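Local coordinates for CELL division control protein 6 (Pyrobaculum aerophilum, PDB 1FNN) that binds and probably hydrolyses ATP as an AAA+ protein of the Cdc6/Cdc18 family, and is thought to help regulate the initiation of DNA replication, at residues P307-T310 / F311-E315. Sequence-based numbering, arbitrary orientation.
Sequences PYIT and FGDAE
Between Thr310 and Phe311 the chain passes straight from a short strand into a helix, with Thr310 as the N-cap. The backbone is extended through Ile309 and Thr310, then turns helical at Phe311. Two bonds hold the junction. Thr310 O accepts the first i to i+4 helical bond from Ala314 N at 3.1 Å, nearly straight at 167°. The threonine hydroxyl supplies the second: OG1 takes the amide of Asp313, N to OG1 3.0 Å with an N-H...O angle of 155°, and so caps an N-H of the first turn. What brings OG1 over that amide is chi1 of 62°, which sets the oxygen between the threonine's own N and C while CG2 lies beside the N, anti to C.

Asp313 packs back on Thr310 and Ile309 through CB and OD2. Its CB sits 3.4 Å from Thr310 OG1; the side chains of Asp313 and Ile309 cross at about a right angle, with OD2 3.4 Å from the methyl CG2 of Ile309. That touch is plain packing; OD1 is hydrogen-bonded to Ser300 OG. The other branch of Ile309 ends with CD1 against Ala314 CB at 4.0 Å.

All this belongs to the C-terminal winged-helix domain, far from the nucleotide site. Strand 309-310 is an outer strand of the three-stranded antiparallel sheet, and Ile309 pairs through its backbone with Ile366 of the central strand 364-367. Its side chain packs on Ser300, Leu301 and Ser304 of helix 288-304, and Ala314 on Phe293 of the same helix. Phe311 leaves the helix start away from the strand; its ring meets His332 edge-to-face and packs against Leu335, Trp336 and Leu339, which joins the start of helix 311-324 to helix 332-344.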
# COMPACT_ATOMS: atom_id res chain seq x y z
N PRO A 307 -8.47 -15.55 15.83
CA PRO A 307 -7.29 -15.21 15.03
C PRO A 307 -6.00 -15.73 15.67
O PRO A 307 -5.09 -16.20 14.95
CB PRO A 307 -7.32 -13.68 14.97
CG PRO A 307 -8.78 -13.34 15.20
CD PRO A 307 -9.20 -14.33 16.28
N TYR A 308 -5.84 -15.61 16.98
CA TYR A 308 -4.59 -16.03 17.62
C TYR A 308 -4.75 -17.15 18.65
O TYR A 308 -5.81 -17.36 19.24
CB TYR A 308 -3.92 -14.88 18.38
CG TYR A 308 -3.58 -13.73 17.46
CD1 TYR A 308 -4.53 -12.71 17.25
CD2 TYR A 308 -2.37 -13.66 16.81
CE1 TYR A 308 -4.22 -11.65 16.40
CE2 TYR A 308 -2.09 -12.61 15.97
CZ TYR A 308 -3.02 -11.60 15.77
OH TYR A 308 -2.67 -10.57 14.91
N ILE A 309 -3.70 -18.00 18.74
CA ILE A 309 -3.67 -18.96 19.86
C ILE A 309 -2.33 -18.74 20.54
O ILE A 309 -1.39 -18.12 20.05
CB ILE A 309 -3.98 -20.40 19.50
CG1 ILE A 309 -3.16 -20.92 18.30
CG2 ILE A 309 -5.44 -20.64 19.16
CD1 ILE A 309 -1.79 -21.41 18.63
N THR A 310 -2.23 -19.12 21.79
CA THR A 310 -1.03 -18.87 22.59
C THR A 310 0.05 -19.91 22.29
O THR A 310 -0.31 -20.99 21.82
CB THR A 310 -1.34 -18.88 24.10
OG1 THR A 310 -1.83 -20.17 24.48
CG2 THR A 310 -2.39 -17.83 24.43
N PHE A 311 1.30 -19.68 22.59
CA PHE A 311 2.37 -20.67 22.46
C PHE A 311 2.05 -21.88 23.34
O PHE A 311 2.19 -23.03 22.89
CB PHE A 311 3.74 -20.07 22.75
CG PHE A 311 4.87 -21.08 22.61
CD1 PHE A 311 5.64 -21.11 21.47
CD2 PHE A 311 5.15 -21.99 23.61
CE1 PHE A 311 6.67 -22.02 21.32
CE2 PHE A 311 6.18 -22.91 23.48
CZ PHE A 311 6.94 -22.92 22.33
N GLY A 312 1.52 -21.68 24.55
CA GLY A 312 1.15 -22.78 25.42
C GLY A 312 0.08 -23.68 24.83
O GLY A 312 0.05 -24.92 24.93
N ASP A 313 -0.92 -23.05 24.17
CA ASP A 313 -1.94 -23.79 23.46
C ASP A 313 -1.29 -24.71 22.41
O ASP A 313 -1.72 -25.85 22.22
CB ASP A 313 -2.91 -22.86 22.72
CG ASP A 313 -4.13 -23.53 22.13
OD1 ASP A 313 -4.17 -24.77 21.93
OD2 ASP A 313 -5.12 -22.80 21.83
N ALA A 314 -0.45 -24.12 21.56
CA ALA A 314 0.18 -24.89 20.49
C ALA A 314 0.99 -26.08 21.07
O ALA A 314 1.11 -27.12 20.43
CB ALA A 314 1.10 -23.90 19.78
N GLU A 315 1.71 -25.85 22.14
CA GLU A 315 2.54 -26.89 22.78
C GLU A 315 1.69 -28.00 23.38
O GLU A 315 1.88 -29.17 23.01
CB GLU A 315 3.50 -26.31 23.82
CG GLU A 315 4.27 -27.46 24.51
CD GLU A 315 5.47 -26.98 25.30
OE1 GLU A 315 5.47 -25.80 25.69
OE2 GLU A 315 6.43 -27.76 25.54